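Local coordinates for protein flap endonuclease 1 (Desulfurococcus amylolyticus, PDB 3ORY) that probably cleaves branched DNA at the base of 5' flaps, as expected of a flap endonuclease of the XPG family in a hyperthermophilic archaeon, at residues Lys36-Asp41 and Arg200-Ser205; Gln48-Ile53 and Ala139-Glu144; Gly58-Asp63 and Ala135-Lys140; Gly74-Thr79 and Ser334-Arg339; Tyr91-Lys96 and Ser151-Met156. All coordinates share one frame; numbering follows the deposited sequence.

Contact 1 of 5, residues Lys36-Asp41 and Arg200-Ser205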
# COMPACT_ATOMS: atom_id res chain seq x y z
N LYS A 36 9.43 4.22 16.55
CA LYS A 36 8.25 3.34 16.40
C LYS A 36 8.50 2.21 15.41
O LYS A 36 9.22 2.36 14.43
CB LYS A 36 7.00 4.14 15.98
CG LYS A 36 6.57 5.24 16.97
CD LYS A 36 5.88 4.66 18.20
CE LYS A 36 6.03 5.56 19.44
NZ LYS A 36 5.74 6.99 19.15
N ILE A 37 7.90 1.06 15.70
CA ILE A 37 7.90 -0.07 14.78
C ILE A 37 6.68 0.07 13.88
O ILE A 37 5.55 0.17 14.36
CB ILE A 37 7.88 -1.42 15.52
CG1 ILE A 37 9.11 -1.53 16.45
CG2 ILE A 37 7.81 -2.60 14.50
CD1 ILE A 37 9.07 -2.71 17.43
N ILE A 38 6.91 0.10 12.57
CA ILE A 38 5.81 0.23 11.61
C ILE A 38 5.79 -1.01 10.73
O ILE A 38 6.81 -1.38 10.14
CB ILE A 38 5.95 1.51 10.74
CG1 ILE A 38 5.99 2.78 11.60
CG2 ILE A 38 4.83 1.60 9.68
CD1 ILE A 38 4.75 3.05 12.41
N VAL A 39 4.63 -1.67 10.68
CA VAL A 39 4.51 -2.86 9.83
C VAL A 39 3.91 -2.49 8.47
O VAL A 39 2.76 -2.07 8.36
CB VAL A 39 3.79 -4.04 10.55
CG1 VAL A 39 2.40 -3.67 11.03
CG2 VAL A 39 3.76 -5.29 9.66
N ILE A 40 4.72 -2.64 7.43
CA ILE A 40 4.37 -2.15 6.10
C ILE A 40 3.89 -3.28 5.21
O ILE A 40 4.61 -4.26 4.98
CB ILE A 40 5.60 -1.46 5.43
CG1 ILE A 40 6.16 -0.37 6.36
CG2 ILE A 40 5.21 -0.89 4.05
CD1 ILE A 40 7.59 0.10 5.98
N ASP A 41 2.66 -3.16 4.71
CA ASP A 41 2.15 -4.18 3.82
C ASP A 41 3.03 -4.21 2.58
O ASP A 41 3.26 -3.19 1.93
CB ASP A 41 0.70 -3.94 3.45
CG ASP A 41 0.14 -5.06 2.61
OD1 ASP A 41 -0.27 -6.09 3.19
OD2 ASP A 41 0.14 -4.92 1.37
N ARG A 200 -0.90 6.16 6.61
CA ARG A 200 -0.92 6.25 5.15
C ARG A 200 0.16 7.19 4.64
O ARG A 200 0.64 8.05 5.39
CB ARG A 200 -2.29 6.72 4.65
CG ARG A 200 -3.43 5.75 4.95
CD ARG A 200 -4.74 6.27 4.37
NE ARG A 200 -4.79 6.12 2.92
CZ ARG A 200 -4.71 7.11 2.03
NH1 ARG A 200 -4.57 8.38 2.43
NH2 ARG A 200 -4.77 6.84 0.74
N ASN A 201 0.53 7.01 3.37
CA ASN A 201 1.50 7.87 2.64
C ASN A 201 2.97 7.64 2.98
O ASN A 201 3.84 8.32 2.44
CB ASN A 201 1.15 9.36 2.76
CG ASN A 201 -0.26 9.69 2.29
OD1 ASN A 201 -0.89 10.63 2.79
ND2 ASN A 201 -0.75 8.94 1.33
N LEU A 202 3.25 6.68 3.86
CA LEU A 202 4.62 6.42 4.28
C LEU A 202 5.53 6.01 3.12
O LEU A 202 6.71 6.32 3.11
CB LEU A 202 4.66 5.37 5.39
CG LEU A 202 5.91 5.31 6.26
CD1 LEU A 202 5.94 6.41 7.33
CD2 LEU A 202 6.00 3.93 6.91
N THR A 203 4.97 5.33 2.12
CA THR A 203 5.77 4.87 0.98
C THR A 203 5.90 5.92 -0.12
O THR A 203 6.67 5.74 -1.06
CB THR A 203 5.20 3.57 0.37
OG1 THR A 203 3.85 3.80 -0.04
CG2 THR A 203 5.25 2.44 1.40
N ILE A 204 5.16 7.03 0.01
CA ILE A 204 5.11 8.04 -1.05
C ILE A 204 5.25 9.49 -0.57
O ILE A 204 5.04 10.41 -1.35
CB ILE A 204 3.80 7.94 -1.90
CG1 ILE A 204 2.55 8.12 -1.02
CG2 ILE A 204 3.77 6.63 -2.71
CD1 ILE A 204 1.25 8.47 -1.80
N SER A 205 5.58 9.68 0.71
CA SER A 205 5.63 11.03 1.29
C SER A 205 6.77 11.87 0.72
O SER A 205 7.73 11.34 0.16
CB SER A 205 5.68 10.99 2.83
OG SER A 205 6.81 10.28 3.31

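Contact 2 of 5, residues Gln48-Ile53 and Ala139-Glu144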
# COMPACT_ATOMS: atom_id res chain seq x y z
N GLN A 48 2.96 0.75 -4.94
CA GLN A 48 3.22 2.20 -4.88
C GLN A 48 4.51 2.57 -5.61
O GLN A 48 4.53 3.53 -6.40
CB GLN A 48 3.28 2.71 -3.44
CG GLN A 48 2.00 2.53 -2.63
CD GLN A 48 0.73 2.85 -3.40
OE1 GLN A 48 0.64 3.87 -4.11
NE2 GLN A 48 -0.28 2.00 -3.24
N PHE A 49 5.57 1.79 -5.38
CA PHE A 49 6.86 2.02 -6.03
C PHE A 49 6.78 1.82 -7.55
O PHE A 49 7.37 2.58 -8.33
CB PHE A 49 7.93 1.10 -5.44
CG PHE A 49 8.11 1.26 -3.95
CD1 PHE A 49 8.02 2.50 -3.34
CD2 PHE A 49 8.42 0.14 -3.16
CE1 PHE A 49 8.19 2.65 -1.95
CE2 PHE A 49 8.60 0.28 -1.77
CZ PHE A 49 8.49 1.54 -1.17
N LEU A 50 6.03 0.80 -7.96
CA LEU A 50 5.82 0.54 -9.38
C LEU A 50 5.17 1.72 -10.09
O LEU A 50 5.53 2.04 -11.22
CB LEU A 50 4.99 -0.74 -9.59
CG LEU A 50 5.71 -2.08 -9.38
CD1 LEU A 50 4.71 -3.25 -9.42
CD2 LEU A 50 6.81 -2.27 -10.43
N ALA A 51 4.23 2.38 -9.41
CA ALA A 51 3.51 3.51 -9.98
C ALA A 51 4.27 4.84 -9.84
O ALA A 51 4.19 5.70 -10.73
CB ALA A 51 2.12 3.63 -9.34
N ALA A 52 4.98 5.02 -8.73
CA ALA A 52 5.55 6.34 -8.41
C ALA A 52 6.98 6.55 -8.92
O ALA A 52 7.40 7.69 -9.16
CB ALA A 52 5.48 6.60 -6.90
N ILE A 53 7.73 5.46 -9.07
CA ILE A 53 9.12 5.57 -9.48
C ILE A 53 9.27 5.29 -10.98
O ILE A 53 9.11 4.16 -11.44
CB ILE A 53 10.03 4.70 -8.59
CG1 ILE A 53 9.91 5.22 -7.14
CG2 ILE A 53 11.49 4.77 -9.05
CD1 ILE A 53 10.24 4.22 -6.12
N ALA A 139 2.18 -1.37 -14.19
CA ALA A 139 3.00 -2.56 -14.15
C ALA A 139 2.35 -3.66 -13.30
O ALA A 139 1.71 -3.38 -12.29
CB ALA A 139 4.39 -2.23 -13.63
N LYS A 140 2.50 -4.91 -13.74
CA LYS A 140 2.05 -6.06 -12.95
C LYS A 140 3.10 -6.44 -11.90
O LYS A 140 4.29 -6.52 -12.20
CB LYS A 140 1.78 -7.26 -13.86
CG LYS A 140 0.55 -7.12 -14.74
CD LYS A 140 0.47 -8.21 -15.83
CE LYS A 140 -0.77 -8.02 -16.73
NZ LYS A 140 -0.82 -8.95 -17.89
N LEU A 141 2.66 -6.67 -10.67
CA LEU A 141 3.54 -7.25 -9.66
C LEU A 141 3.53 -8.77 -9.82
O LEU A 141 2.48 -9.39 -9.76
CB LEU A 141 3.08 -6.87 -8.24
CG LEU A 141 3.92 -7.40 -7.08
CD1 LEU A 141 5.35 -6.83 -7.15
CD2 LEU A 141 3.26 -7.07 -5.75
N THR A 142 4.71 -9.36 -10.02
CA THR A 142 4.82 -10.81 -10.18
C THR A 142 5.48 -11.45 -8.97
O THR A 142 6.12 -10.78 -8.16
CB THR A 142 5.66 -11.19 -11.40
OG1 THR A 142 7.04 -10.94 -11.10
CG2 THR A 142 5.24 -10.39 -12.65
N GLU A 143 5.32 -12.77 -8.86
CA GLU A 143 5.96 -13.54 -7.80
C GLU A 143 7.50 -13.39 -7.79
O GLU A 143 8.10 -13.29 -6.73
CB GLU A 143 5.50 -15.01 -7.88
CG GLU A 143 6.13 -15.98 -6.86
CD GLU A 143 5.91 -15.58 -5.40
OE1 GLU A 143 4.96 -14.80 -5.08
OE2 GLU A 143 6.72 -16.04 -4.56
N GLU A 144 8.12 -13.35 -8.97
CA GLU A 144 9.57 -13.13 -9.06
C GLU A 144 9.99 -11.78 -8.48
O GLU A 144 11.01 -11.68 -7.79
CB GLU A 144 10.08 -13.29 -10.52
CG GLU A 144 11.55 -12.84 -10.74
CD GLU A 144 12.06 -13.05 -12.18
OE1 GLU A 144 11.24 -13.16 -13.12
OE2 GLU A 144 13.29 -13.09 -12.37

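Contact 3 of 5, residues Gly58-Asp63 and Ala135-Lys140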
# COMPACT_ATOMS: atom_id res chain seq x y z
N GLY A 58 7.88 8.92 -17.91
CA GLY A 58 6.79 8.14 -17.31
C GLY A 58 6.93 6.63 -17.47
O GLY A 58 6.13 5.86 -16.93
N THR A 59 7.95 6.22 -18.21
CA THR A 59 8.30 4.82 -18.37
C THR A 59 8.90 4.28 -17.06
O THR A 59 9.59 5.01 -16.36
CB THR A 59 9.33 4.66 -19.51
OG1 THR A 59 8.87 5.39 -20.66
CG2 THR A 59 9.51 3.19 -19.90
N PRO A 60 8.61 3.00 -16.72
CA PRO A 60 9.22 2.39 -15.53
C PRO A 60 10.74 2.28 -15.64
O PRO A 60 11.29 2.26 -16.74
CB PRO A 60 8.62 0.98 -15.51
CG PRO A 60 7.34 1.10 -16.25
CD PRO A 60 7.60 2.11 -17.33
N LEU A 61 11.41 2.23 -14.49
CA LEU A 61 12.83 1.94 -14.44
C LEU A 61 13.05 0.51 -14.91
O LEU A 61 12.25 -0.38 -14.61
CB LEU A 61 13.39 2.13 -13.03
CG LEU A 61 13.38 3.50 -12.33
CD1 LEU A 61 14.18 3.40 -11.04
CD2 LEU A 61 13.92 4.65 -13.19
N MET A 62 14.11 0.30 -15.68
CA MET A 62 14.40 -1.00 -16.25
C MET A 62 15.90 -1.29 -16.22
O MET A 62 16.71 -0.36 -16.29
CB MET A 62 13.85 -1.09 -17.68
CG MET A 62 12.33 -1.33 -17.75
SD MET A 62 11.66 -1.22 -19.42
CE MET A 62 11.83 0.53 -19.76
N ASP A 63 16.26 -2.56 -16.08
CA ASP A 63 17.66 -2.96 -16.15
C ASP A 63 18.06 -3.24 -17.61
O ASP A 63 17.25 -3.05 -18.52
CB ASP A 63 17.95 -4.14 -15.21
CG ASP A 63 17.26 -5.44 -15.62
OD1 ASP A 63 16.88 -5.60 -16.80
OD2 ASP A 63 17.11 -6.32 -14.75
N ALA A 135 -0.91 7.94 -20.27
CA ALA A 135 -0.24 6.89 -21.01
C ALA A 135 0.57 5.95 -20.12
O ALA A 135 0.92 4.84 -20.55
CB ALA A 135 0.67 7.50 -22.07
N MET A 136 0.89 6.39 -18.91
CA MET A 136 1.75 5.62 -18.00
C MET A 136 1.17 4.24 -17.75
O MET A 136 0.05 4.10 -17.27
CB MET A 136 1.94 6.36 -16.68
CG MET A 136 3.05 7.39 -16.69
SD MET A 136 3.13 8.26 -15.11
CE MET A 136 3.57 6.95 -13.97
N MET A 137 1.94 3.21 -18.09
CA MET A 137 1.45 1.84 -17.96
C MET A 137 1.42 1.38 -16.51
O MET A 137 2.30 1.74 -15.72
CB MET A 137 2.23 0.87 -18.85
CG MET A 137 3.69 0.65 -18.48
SD MET A 137 4.32 -0.89 -19.22
CE MET A 137 3.71 -2.10 -18.04
N SER A 138 0.40 0.60 -16.17
CA SER A 138 0.29 -0.01 -14.85
C SER A 138 1.04 -1.33 -14.87
O SER A 138 0.61 -2.29 -15.52
CB SER A 138 -1.18 -0.26 -14.48
OG SER A 138 -1.94 0.93 -14.61
N ALA A 139 2.18 -1.37 -14.19
CA ALA A 139 3.00 -2.56 -14.15
C ALA A 139 2.35 -3.66 -13.30
O ALA A 139 1.71 -3.38 -12.29
CB ALA A 139 4.39 -2.23 -13.63
N LYS A 140 2.50 -4.91 -13.74
CA LYS A 140 2.05 -6.06 -12.95
C LYS A 140 3.10 -6.44 -11.90
O LYS A 140 4.29 -6.52 -12.20
CB LYS A 140 1.78 -7.26 -13.86
CG LYS A 140 0.55 -7.12 -14.74
CD LYS A 140 0.47 -8.21 -15.83
CE LYS A 140 -0.77 -8.02 -16.73
NZ LYS A 140 -0.82 -8.95 -17.89

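Contact 4 of 5, residues Gly74-Thr79 and Ser334-Arg339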
# COMPACT_ATOMS: atom_id res chain seq x y z
N GLY A 74 12.35 1.83 -5.36
CA GLY A 74 11.50 2.30 -4.27
C GLY A 74 11.78 1.62 -2.95
O GLY A 74 11.98 2.28 -1.92
N LEU A 75 11.82 0.29 -2.97
CA LEU A 75 12.03 -0.45 -1.74
C LEU A 75 13.38 -0.08 -1.09
O LEU A 75 13.45 0.09 0.12
CB LEU A 75 11.95 -1.95 -1.99
CG LEU A 75 11.84 -2.87 -0.77
CD1 LEU A 75 10.58 -2.60 0.03
CD2 LEU A 75 11.86 -4.31 -1.23
N PHE A 76 14.42 0.03 -1.90
CA PHE A 76 15.73 0.41 -1.41
C PHE A 76 15.74 1.83 -0.81
O PHE A 76 15.98 2.01 0.38
CB PHE A 76 16.77 0.28 -2.53
CG PHE A 76 18.18 0.63 -2.12
CD1 PHE A 76 18.85 -0.12 -1.14
CD2 PHE A 76 18.86 1.68 -2.74
CE1 PHE A 76 20.17 0.20 -0.78
CE2 PHE A 76 20.18 2.00 -2.38
CZ PHE A 76 20.83 1.26 -1.41
N TYR A 77 15.45 2.82 -1.65
CA TYR A 77 15.60 4.21 -1.24
C TYR A 77 14.59 4.66 -0.19
O TYR A 77 14.95 5.41 0.72
CB TYR A 77 15.60 5.14 -2.46
CG TYR A 77 16.85 4.98 -3.31
CD1 TYR A 77 18.10 5.39 -2.82
CD2 TYR A 77 16.78 4.44 -4.59
CE1 TYR A 77 19.26 5.25 -3.60
CE2 TYR A 77 17.94 4.29 -5.38
CZ TYR A 77 19.17 4.70 -4.87
OH TYR A 77 20.31 4.55 -5.63
N ARG A 78 13.35 4.20 -0.30
CA ARG A 78 12.32 4.57 0.67
C ARG A 78 12.58 3.93 2.03
O ARG A 78 12.40 4.58 3.06
CB ARG A 78 10.92 4.19 0.16
CG ARG A 78 9.79 4.43 1.16
CD ARG A 78 9.65 5.91 1.53
NE ARG A 78 9.50 6.77 0.36
CZ ARG A 78 8.97 7.99 0.38
NH1 ARG A 78 8.51 8.49 1.52
NH2 ARG A 78 8.89 8.70 -0.73
N THR A 79 13.03 2.67 2.04
CA THR A 79 13.33 1.99 3.30
C THR A 79 14.49 2.68 4.02
O THR A 79 14.45 2.83 5.24
CB THR A 79 13.62 0.49 3.12
OG1 THR A 79 12.48 -0.14 2.50
CG2 THR A 79 13.88 -0.18 4.47
N SER A 334 26.28 2.87 -3.65
CA SER A 334 27.35 2.95 -2.63
C SER A 334 27.17 4.12 -1.66
O SER A 334 27.28 3.95 -0.44
CB SER A 334 28.73 2.98 -3.28
OG SER A 334 28.94 1.83 -4.07
N THR A 335 26.90 5.31 -2.20
CA THR A 335 26.63 6.51 -1.39
C THR A 335 25.45 6.28 -0.44
O THR A 335 25.54 6.56 0.75
CB THR A 335 26.40 7.76 -2.29
OG1 THR A 335 27.56 8.00 -3.09
CG2 THR A 335 26.13 8.99 -1.45
N ALA A 336 24.34 5.73 -0.96
CA ALA A 336 23.18 5.44 -0.13
C ALA A 336 23.51 4.43 0.97
O ALA A 336 23.09 4.60 2.12
CB ALA A 336 22.00 4.97 -0.98
N LEU A 337 24.24 3.37 0.62
CA LEU A 337 24.65 2.37 1.60
C LEU A 337 25.52 2.96 2.73
O LEU A 337 25.31 2.65 3.91
CB LEU A 337 25.38 1.20 0.93
CG LEU A 337 24.50 0.18 0.20
CD1 LEU A 337 25.37 -0.74 -0.66
CD2 LEU A 337 23.62 -0.63 1.19
N GLU A 338 26.47 3.83 2.37
CA GLU A 338 27.27 4.55 3.35
C GLU A 338 26.38 5.23 4.39
O GLU A 338 26.57 5.05 5.59
CB GLU A 338 28.13 5.62 2.67
CG GLU A 338 29.22 5.12 1.76
CD GLU A 338 29.95 6.27 1.07
OE1 GLU A 338 29.76 7.43 1.49
OE2 GLU A 338 30.68 6.01 0.09
N ARG A 339 25.41 6.00 3.91
CA ARG A 339 24.47 6.69 4.80
C ARG A 339 23.58 5.70 5.56
O ARG A 339 23.34 5.87 6.76
CB ARG A 339 23.63 7.69 4.02
CG ARG A 339 24.35 8.99 3.73
CD ARG A 339 23.85 9.65 2.46
NE ARG A 339 24.79 10.67 1.99
CZ ARG A 339 24.73 11.27 0.80
NH1 ARG A 339 25.63 12.18 0.47
NH2 ARG A 339 23.76 10.96 -0.06

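Contact 5 of 5, residues Tyr91-Lys96 and Ser151-Met156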
# COMPACT_ATOMS: atom_id res chain seq x y z
N TYR A 91 8.31 -5.41 7.01
CA TYR A 91 7.36 -5.64 5.93
C TYR A 91 6.59 -6.92 6.20
O TYR A 91 7.07 -7.79 6.93
CB TYR A 91 8.09 -5.70 4.58
CG TYR A 91 8.52 -4.32 4.10
CD1 TYR A 91 7.73 -3.58 3.22
CD2 TYR A 91 9.72 -3.76 4.54
CE1 TYR A 91 8.13 -2.31 2.78
CE2 TYR A 91 10.13 -2.51 4.12
CZ TYR A 91 9.33 -1.79 3.24
OH TYR A 91 9.75 -0.55 2.84
N VAL A 92 5.39 -7.02 5.65
CA VAL A 92 4.62 -8.25 5.74
C VAL A 92 4.15 -8.65 4.35
O VAL A 92 3.58 -7.83 3.62
CB VAL A 92 3.43 -8.14 6.75
CG1 VAL A 92 2.53 -6.94 6.44
CG2 VAL A 92 2.64 -9.46 6.82
N PHE A 93 4.39 -9.90 3.98
CA PHE A 93 4.04 -10.38 2.66
C PHE A 93 2.93 -11.41 2.71
O PHE A 93 2.89 -12.26 3.61
CB PHE A 93 5.28 -10.94 1.94
CG PHE A 93 6.26 -9.88 1.54
CD1 PHE A 93 6.04 -9.10 0.42
CD2 PHE A 93 7.41 -9.66 2.29
CE1 PHE A 93 6.96 -8.10 0.03
CE2 PHE A 93 8.33 -8.66 1.94
CZ PHE A 93 8.10 -7.88 0.80
N ASP A 94 2.05 -11.32 1.71
CA ASP A 94 0.82 -12.10 1.60
C ASP A 94 1.16 -13.57 1.47
O ASP A 94 2.22 -13.93 0.97
CB ASP A 94 0.06 -11.63 0.34
CG ASP A 94 -1.43 -11.87 0.43
OD1 ASP A 94 -2.16 -10.92 0.80
OD2 ASP A 94 -1.89 -13.00 0.12
N GLY A 95 0.24 -14.42 1.93
CA GLY A 95 0.37 -15.86 1.79
C GLY A 95 0.16 -16.34 0.36
O GLY A 95 0.54 -17.46 0.02
N LYS A 96 -0.43 -15.50 -0.47
CA LYS A 96 -0.68 -15.85 -1.88
C LYS A 96 0.20 -15.02 -2.81
O LYS A 96 0.51 -13.87 -2.51
CB LYS A 96 -2.16 -15.66 -2.24
CG LYS A 96 -3.12 -16.65 -1.54
CD LYS A 96 -2.68 -18.09 -1.78
CE LYS A 96 -3.41 -19.07 -0.86
NZ LYS A 96 -4.89 -19.01 -1.10
N SER A 151 14.54 -10.82 -1.02
CA SER A 151 16.01 -10.94 -1.04
C SER A 151 16.69 -9.62 -0.73
O SER A 151 17.68 -9.58 -0.01
CB SER A 151 16.51 -11.46 -2.39
OG SER A 151 16.05 -12.78 -2.62
N LEU A 152 16.17 -8.53 -1.30
CA LEU A 152 16.75 -7.20 -1.04
C LEU A 152 16.64 -6.81 0.44
O LEU A 152 17.61 -6.33 1.04
CB LEU A 152 16.11 -6.13 -1.94
CG LEU A 152 16.58 -4.69 -1.69
CD1 LEU A 152 18.10 -4.53 -1.98
CD2 LEU A 152 15.75 -3.70 -2.51
N LEU A 153 15.46 -7.02 1.03
CA LEU A 153 15.26 -6.72 2.44
C LEU A 153 16.20 -7.53 3.33
O LEU A 153 16.80 -6.97 4.26
CB LEU A 153 13.79 -6.91 2.86
CG LEU A 153 12.80 -5.97 2.14
CD1 LEU A 153 11.35 -6.42 2.35
CD2 LEU A 153 12.97 -4.51 2.55
N ASP A 154 16.35 -8.83 3.02
CA ASP A 154 17.33 -9.68 3.71
C ASP A 154 18.73 -9.06 3.67
O ASP A 154 19.40 -8.95 4.70
CB ASP A 154 17.41 -11.09 3.08
CG ASP A 154 16.13 -11.90 3.27
OD1 ASP A 154 15.25 -11.49 4.06
OD2 ASP A 154 16.01 -12.96 2.60
N ALA A 155 19.16 -8.65 2.48
CA ALA A 155 20.47 -8.00 2.32
C ALA A 155 20.59 -6.70 3.14
O ALA A 155 21.67 -6.37 3.64
CB ALA A 155 20.75 -7.74 0.85
N MET A 156 19.47 -5.98 3.27
CA MET A 156 19.44 -4.70 4.02
C MET A 156 19.32 -4.90 5.53
O MET A 156 19.45 -3.94 6.29
CB MET A 156 18.29 -3.81 3.52
CG MET A 156 18.40 -3.34 2.06
SD MET A 156 16.98 -2.34 1.52
CE MET A 156 17.24 -0.83 2.44

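Contact 1 of 5, residues Lys36-Asp41 and Arg200-Ser205
The carbonyl O of Ile40 takes the backbone N-H of Val92 from the neighbouring strand 88-93, while the Ile40 side chain turns to Leu202 and Thr203. This is one of the bonds that hold the strand in the sheet, and what crosses to residues 200-205 is purely apolar. Leu202 CD2 is the hub: it lies 3.8 Å from Ile38 CG2 and 4.2 Å from Ile40 CD1, so a single methyl touches the two alternate residues that project from one face of the strand. Leu202 reaches in because its CG stands anti to the backbone N (chi1 -160°), and its side chain slants across that of Ile38. Ile38 meets it with the short CG2 branch, whereas Ile40 uses the end of its longer branch. Further along the strand, Ile40 CG2 approaches Thr203 CG2 at 4.3 Å. The strand is central in the mixed sheet of this PIN-like nuclease fold, parallel to its neighbours 88-93 and 182-184, and residues 200-205 form the turn after strand 197-200 that folds back over one sheet face. Beta-branched isoleucines suit the extended strand, and the unbranched CB of leucine lets the turn send its branched end to both. Thr203 is amphipathic in its place, with its methyl facing the isoleucine while the residue also packs on Ala45, Gln48 and Phe49 of helix 42-52. Arg78 also holds the turn, by a hydrogen bond to Ser205 O and a weak one to Leu202 O. At the strand's end, Asp41 caps helix 42-52 through OD2, which accepts from Asn44 N.

Contact 2 of 5, residues Gln48-Ile53 and Ala139-Glu144
Leu50 projects from the last turns of helix 42-52 and straddles the chain at Ala139-Leu141 with its two methyls. CD2 rests 4.0 Å from Ala139 CB, and CD1 lies 4.1 Å from Leu141 CB. CD1 also comes within 4.2 Å of Ala139 O and 4.3 Å of Lys140 O, so the backbone of the extended segment forms part of the surface the leucine meets. The CG of Leu50 is anti to its own carbonyl carbon (chi1 -76°), which places the fork against Ala139-Leu141. Leu141 runs at about a right angle to Leu50 and meets it most closely through CB, the rest of its side chain going on to Tyr43 and Leu46 of helix 42-52 and to Val146. Ala139, with its single methyl, lets the helix come close, the CA atoms of Leu50 and Ala139 being 6.3 Å apart. Lys140 turns its CB away from Leu50, and the residue is exposed.

In the second shell, Thr142 stands at the N-cap of helix 143-156 and its OG1 accepts from Met145 N, which caps the start of the helix that follows the extended segment. Met145 and His71 pack on Leu50 as well. Arg54 NH2 bonds to Leu50 O near the end of helix 42-52. Since the segments meet through methyl, methylene and grazed carbonyls, their attraction is one of shape and exclusion of water, with the polar bonding left to the flanks.

Contact 3 of 5, residues Gly58-Asp63 and Ala135-Lys140
The flat peptide carbonyl of Gly58 is met by Met136: its O lies 3.4 Å from Met136 CG and 4.1 Å from Met136 CE. Both carbons of one side chain can face the same oxygen because Met136 bends at its last torsion (chi3 64°), curling the S-CH3 end back. Gly58 has phi of 109°, a conformation in which a beta carbon would be jammed against the preceding carbonyl; it would also run into Met136 CG. The bare CA of Gly58 lets Met136 CG come to 3.9 Å, and Gly58 CA and Met136 CA are 5.7 Å apart. The puckered ring of Pro60 meets Met137 at its CG corner, 4.3 Å from Met137 CG. Pro60, rigid and apolar, gives the extended chain a fixed buried surface; Met137 lies against it and Met136 against Gly58, both partly in solvent.

The polar groups are met by arginine: Arg54 NH1 bonds to Gly58 O and its NH2 to Met137 O, tying the two loops together from just past helix 42-52, and Met136 packs on the same residue. Ser138 O is taken by Arg108 of helix 102-125. Residues 58-63 thus form part of the connection between helices 42-52 and 70-84, with Pro60 lying on Ser70, while residues 135-140 join helix 128-134 to helix 143-156 along the flank of helix 102-125.

Contact 4 of 5, residues Gly74-Thr79 and Ser334-Arg339
Apolar contacts make the whole of this interface, and Ala336 is its centre: its CB lies 3.8 Å from Phe76 CE2 and 3.8 Å from Tyr77 CE1. Phe76 also reaches Leu337, whose CD2 sits at the edge of the ring, near its plane, 4.1 Å from CE1. The two side chains run at about a right angle. CG of Phe76 is anti to the backbone N (chi1 -179°), which throws the ring straight out from its helix. The small alanine suits a place where two large rings converge, with Leu337 at the ring edge beside it.

Aromatic packing joins the rings within helix 70-84. The Phe76 edge faces the Tyr77 ring, with CD2 3.5 Å above the tyrosine plane and over its centre, so the successive residues steady each other. The tyrosine, partly exposed, suits the border, and phenylalanine the interior.

As for hydrogen bonds, Thr79 OG1 donates to Leu75 O at 2.6 Å, lying in the carbonyl plane, and the same oxygen accepts Thr79 N. OG1 has a second partner in the OH of buried Tyr91.

The axes of segments 74-79 and 334-339, running the same general way, are inclined at 38° and approach to 11.1 Å, a gap which the two rings span. Val318 and Leu322 of helix 315-325 pack on Phe76, as does Met156 of helix 143-156. Helix 330-347 thereby joins helices 70-84, 143-156 and 315-325.

Contact 5 of 5, residues Tyr91-Lys96 and Ser151-Met156
Tyr91 and Phe93, alternate residues of strand 88-93, hold Leu153 of helix 143-156, the last helix before strand 160-162 in the connection between two parallel neighbours of the sheet. Leu153 sets its two methyls against this pair. CD1 lies 3.8 Å from Tyr91 CD2 and 3.8 Å from Phe93 CE2, while CD2 stays with the tyrosine, 3.8 Å from its CE2. At Phe93 the methyl comes in the ring plane, at the edge, and the two side chains arrive from opposite directions; Tyr91 instead crosses the leucine at about a right angle. As alternate residues both aromatics leave the same face of the strand; similar chi1 values (-75° and -70°) then swing the two rings the same way.

The topology is that of a beta-alpha-beta crossover with long helical insertions: strand 88-93, then helices 102-125, 128-134 and 143-156, then strand 160-162, which bonds back to Tyr91 and Phe93 through Val161. A leucine suits the helix because the fork lets one methyl meet both rings while the other stays on the tyrosine, and the rings give the sheet a broad apolar surface. Leu75 and Ile158 enclose Tyr91 and Leu153 further. Just past the strand, Asp94 OD2 accepts from Lys96 N at 3.0 Å through its anti lone pair, an Asx turn, and OD1 forms a salt bridge with Lys101 NZ.

Overall arrangement
Contacts 1 and 5 lie on neighbouring strands of one sheet, 15 Å apart between centres. Contact 4, with its centre about 16 Å from each, touches both through helix 70-84, and it touches contact 2 where Phe49 packs on Gly74, Leu75 and Arg78. Contact 2 in turn meets contact 1 through Gln48 and Ile204. Contacts 2 and 3, with centres 8 Å apart, share Ala139 and Lys140. Contact 3 touches only contact 2 among the others; its nearest atoms are about 11 Å from contacts 1 and 5. Asp41 ends its strand and Asp94 comes just after its own, at the C-terminal ends of parallel strands, where in related nucleases acidic residues usually bind metal; Glu168 lies close to Asp41.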